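Local coordinates for In2-1 family protein, glutathione transferase lambda3 (Populus trichocarpa, PDB 4PQI) that probably acts as a glutathione-dependent thiol transferase, a monomeric Lambda-class enzyme of plants that holds glutathione in its active-site pocket, at residues 131-142 with 182-193. Sequence-based numbering, arbitrary orientation.
Sequences TDKFNGTVYTAF and YIPFVERLNIFL
Leu189 divides its two methyls among Val138, Phe134, Tyr139 and the edge of Phe142. Its CG stands anti to the carbonyl carbon (chi1 -70°), which turns the isobutyl end toward residues 131-142: it meets Val138 tip to tip, CD2 lying 3.6 Å from Val138 CG1, while its CD1 reaches Phe134 CE2 at 3.8 Å. The same CD2 also sits over a face of the Tyr139 ring, a CH-pi contact 3.9 Å from the centroid. T-shaped aromatic pairs flank this apolar centre: toward the start of both segments the edge of Tyr182 addresses the face of Phe134, planes at 79°, and toward their ends Phe192 drives its edge into the face of Phe142, CE2 being 3.8 Å from Phe142 CE1. Polar groups meet rings as well. The Asn135 amide lies over one face of Phe185, ND2 3.5 Å above the ring centre and the planes 48° apart, whereas the hydroxyl of Tyr139 comes to the edge of that ring, OH 3.7 Å from Phe185 CD1. With an alanine at Phe185 the ring is gone, and the Asn135 amide is likely to be freer to turn. No hydrogen bond joins the segments: Tyr182 OH pairs with Leu127 O, and Tyr139 OH with Tyr235 OH. Segments 131-139 and 182-193 run nearly parallel, their axes approaching to 11.2 Å, within helices 118-139 and 177-197 of the all-helical C-terminal domain of the GST fold. Helix 151-160 packs on Phe134, Val138 and Leu193, and helix 206-215 on Val186; Phe185, about 7 Å from bound glutathione, meets Phe43 edge-to-face and touches helix 42-54 of the thioredoxin-like domain.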
# COMPACT_ATOMS: atom_id res chain seq x y z
N THR A 131 6.38 -9.20 -4.79
CA THR A 131 5.71 -8.64 -3.60
C THR A 131 5.24 -9.67 -2.56
O THR A 131 5.46 -9.49 -1.36
CB THR A 131 4.53 -7.71 -3.96
OG1 THR A 131 3.54 -8.45 -4.68
CG2 THR A 131 4.99 -6.52 -4.79
N ASP A 132 4.58 -10.72 -3.00
CA ASP A 132 4.10 -11.74 -2.06
C ASP A 132 5.25 -12.60 -1.52
O ASP A 132 5.18 -13.06 -0.38
CB ASP A 132 2.95 -12.59 -2.66
CG ASP A 132 3.35 -13.29 -3.95
OD1 ASP A 132 4.26 -12.80 -4.65
OD2 ASP A 132 2.74 -14.34 -4.27
N LYS A 133 6.31 -12.79 -2.31
CA LYS A 133 7.50 -13.46 -1.77
C LYS A 133 8.21 -12.62 -0.70
O LYS A 133 8.68 -13.16 0.31
CB LYS A 133 8.48 -13.89 -2.86
CG LYS A 133 9.72 -14.59 -2.29
CD LYS A 133 10.58 -15.26 -3.36
CE LYS A 133 11.76 -16.00 -2.74
NZ LYS A 133 11.33 -17.17 -1.91
N PHE A 134 8.30 -11.31 -0.92
CA PHE A 134 8.81 -10.40 0.11
C PHE A 134 8.00 -10.52 1.41
O PHE A 134 8.56 -10.71 2.50
CB PHE A 134 8.81 -8.94 -0.38
CG PHE A 134 9.24 -7.94 0.68
CD1 PHE A 134 10.58 -7.73 0.94
CD2 PHE A 134 8.31 -7.25 1.44
CE1 PHE A 134 10.99 -6.85 1.92
CE2 PHE A 134 8.71 -6.37 2.41
CZ PHE A 134 10.05 -6.17 2.66
N ASN A 135 6.67 -10.40 1.30
CA ASN A 135 5.82 -10.49 2.49
C ASN A 135 5.92 -11.86 3.12
O ASN A 135 6.00 -11.98 4.34
CB ASN A 135 4.36 -10.17 2.15
CG ASN A 135 4.14 -8.71 1.87
OD1 ASN A 135 4.97 -7.86 2.23
ND2 ASN A 135 3.01 -8.39 1.24
N GLY A 136 5.94 -12.89 2.27
CA GLY A 136 6.03 -14.26 2.73
C GLY A 136 7.29 -14.51 3.55
O GLY A 136 7.26 -15.20 4.57
N THR A 137 8.39 -13.93 3.10
CA THR A 137 9.67 -14.14 3.75
C THR A 137 9.74 -13.44 5.10
O THR A 137 10.06 -14.08 6.12
CB THR A 137 10.85 -13.68 2.84
OG1 THR A 137 10.80 -14.41 1.60
CG2 THR A 137 12.17 -13.96 3.51
N VAL A 138 9.46 -12.13 5.13
CA VAL A 138 9.61 -11.35 6.37
C VAL A 138 8.57 -11.73 7.43
O VAL A 138 8.90 -11.88 8.61
CB VAL A 138 9.59 -9.82 6.13
CG1 VAL A 138 9.88 -9.08 7.44
CG2 VAL A 138 10.61 -9.42 5.09
N TYR A 139 7.31 -11.89 7.02
CA TYR A 139 6.25 -12.19 7.98
C TYR A 139 6.34 -13.58 8.60
O TYR A 139 5.67 -13.87 9.59
CB TYR A 139 4.86 -11.92 7.38
CG TYR A 139 4.51 -10.44 7.36
CD1 TYR A 139 3.92 -9.84 8.47
CD2 TYR A 139 4.77 -9.65 6.25
CE1 TYR A 139 3.58 -8.50 8.46
CE2 TYR A 139 4.45 -8.29 6.24
CZ TYR A 139 3.86 -7.73 7.35
OH TYR A 139 3.53 -6.39 7.36
N THR A 140 7.18 -14.44 8.04
CA THR A 140 7.42 -15.75 8.63
C THR A 140 8.78 -15.82 9.32
O THR A 140 9.26 -16.90 9.67
CB THR A 140 7.34 -16.88 7.57
OG1 THR A 140 8.30 -16.63 6.52
CG2 THR A 140 5.95 -16.94 6.96
N ALA A 141 9.40 -14.66 9.54
CA ALA A 141 10.77 -14.63 10.08
C ALA A 141 10.84 -14.26 11.57
O ALA A 141 11.92 -14.29 12.18
CB ALA A 141 11.62 -13.68 9.27
N PHE A 142 9.69 -13.94 12.16
CA PHE A 142 9.65 -13.35 13.50
C PHE A 142 10.18 -14.26 14.58
O PHE A 142 10.66 -13.78 15.61
CB PHE A 142 8.24 -12.86 13.84
CG PHE A 142 7.71 -11.84 12.89
CD1 PHE A 142 8.56 -10.90 12.33
CD2 PHE A 142 6.38 -11.85 12.51
CE1 PHE A 142 8.08 -9.97 11.43
CE2 PHE A 142 5.89 -10.92 11.61
CZ PHE A 142 6.74 -9.98 11.07
N TYR A 182 5.14 -1.51 -2.19
CA TYR A 182 6.00 -1.93 -1.08
C TYR A 182 5.90 -1.12 0.21
O TYR A 182 6.01 -1.68 1.32
CB TYR A 182 7.46 -1.98 -1.54
CG TYR A 182 7.74 -3.23 -2.33
CD1 TYR A 182 8.01 -4.42 -1.68
CD2 TYR A 182 7.69 -3.24 -3.72
CE1 TYR A 182 8.25 -5.57 -2.38
CE2 TYR A 182 7.92 -4.39 -4.43
CZ TYR A 182 8.20 -5.56 -3.75
OH TYR A 182 8.43 -6.73 -4.43
N ILE A 183 5.73 0.19 0.08
CA ILE A 183 5.81 1.07 1.25
C ILE A 183 4.88 0.73 2.43
O ILE A 183 5.31 0.85 3.57
CB ILE A 183 5.77 2.60 0.87
CG1 ILE A 183 6.21 3.47 2.05
CG2 ILE A 183 4.37 3.05 0.46
CD1 ILE A 183 7.63 3.24 2.52
N PRO A 184 3.63 0.27 2.17
CA PRO A 184 2.83 -0.00 3.38
C PRO A 184 3.41 -1.12 4.24
O PRO A 184 3.25 -1.13 5.47
CB PRO A 184 1.47 -0.46 2.80
CG PRO A 184 1.43 0.13 1.43
CD PRO A 184 2.85 0.05 0.94
N PHE A 185 4.09 -2.06 3.60
CA PHE A 185 4.62 -3.21 4.32
C PHE A 185 5.97 -2.87 4.95
O PHE A 185 6.24 -3.21 6.11
CB PHE A 185 4.66 -4.44 3.40
CG PHE A 185 3.28 -4.92 3.01
CD1 PHE A 185 2.56 -5.76 3.86
CD2 PHE A 185 2.68 -4.48 1.84
CE1 PHE A 185 1.27 -6.18 3.52
CE2 PHE A 185 1.39 -4.89 1.50
CZ PHE A 185 0.69 -5.74 2.34
N VAL A 186 6.80 -2.14 4.20
CA VAL A 186 8.07 -1.67 4.74
C VAL A 186 7.83 -0.75 5.94
O VAL A 186 8.50 -0.87 6.95
CB VAL A 186 8.95 -0.98 3.67
CG1 VAL A 186 10.18 -0.30 4.33
CG2 VAL A 186 9.38 -1.99 2.61
N GLU A 187 6.85 0.15 5.81
CA GLU A 187 6.41 1.04 6.90
C GLU A 187 6.15 0.26 8.19
O GLU A 187 6.73 0.56 9.25
CB GLU A 187 5.13 1.80 6.48
CG GLU A 187 4.35 2.49 7.61
CD GLU A 187 2.97 3.05 7.17
OE1 GLU A 187 2.71 3.21 5.95
OE2 GLU A 187 2.15 3.35 8.08
N ARG A 188 5.30 -0.75 8.11
CA ARG A 188 4.91 -1.52 9.29
C ARG A 188 6.05 -2.41 9.79
O ARG A 188 6.29 -2.49 10.98
CB ARG A 188 3.66 -2.35 8.99
CG ARG A 188 2.44 -1.50 8.76
CD ARG A 188 1.34 -2.28 8.04
NE ARG A 188 0.10 -1.53 8.00
CZ ARG A 188 -0.11 -0.48 7.21
NH1 ARG A 188 0.86 -0.06 6.40
NH2 ARG A 188 -1.27 0.15 7.22
N LEU A 189 6.75 -3.06 8.86
CA LEU A 189 7.86 -3.92 9.22
C LEU A 189 8.97 -3.14 9.93
O LEU A 189 9.54 -3.60 10.92
CB LEU A 189 8.41 -4.66 7.99
CG LEU A 189 7.46 -5.74 7.44
CD1 LEU A 189 7.98 -6.27 6.10
CD2 LEU A 189 7.26 -6.89 8.43
N ASN A 190 9.25 -1.94 9.43
CA ASN A 190 10.28 -1.08 10.00
C ASN A 190 9.97 -0.81 11.47
O ASN A 190 10.83 -0.98 12.34
CB ASN A 190 10.36 0.23 9.21
CG ASN A 190 11.60 1.03 9.56
OD1 ASN A 190 12.47 0.57 10.30
ND2 ASN A 190 11.70 2.23 9.00
N ILE A 191 8.73 -0.42 11.75
CA ILE A 191 8.32 -0.13 13.12
C ILE A 191 8.35 -1.38 14.01
O ILE A 191 8.85 -1.34 15.14
CB ILE A 191 6.90 0.48 13.17
CG1 ILE A 191 6.83 1.75 12.33
CG2 ILE A 191 6.50 0.79 14.60
CD1 ILE A 191 5.41 2.22 12.09
N PHE A 192 7.80 -2.48 13.49
CA PHE A 192 7.66 -3.70 14.29
C PHE A 192 9.01 -4.31 14.65
O PHE A 192 9.28 -4.59 15.82
CB PHE A 192 6.76 -4.71 13.59
CG PHE A 192 6.51 -5.97 14.39
CD1 PHE A 192 6.00 -5.90 15.69
CD2 PHE A 192 6.75 -7.22 13.84
CE1 PHE A 192 5.75 -7.06 16.42
CE2 PHE A 192 6.51 -8.38 14.56
CZ PHE A 192 6.00 -8.30 15.85
N LEU A 193 9.86 -4.50 13.64
CA LEU A 193 11.18 -5.11 13.84
C LEU A 193 12.08 -4.29 14.78
O LEU A 193 12.78 -4.84 15.63
CB LEU A 193 11.88 -5.30 12.49
CG LEU A 193 11.24 -6.35 11.58
CD1 LEU A 193 11.80 -6.30 10.15
CD2 LEU A 193 11.41 -7.73 12.19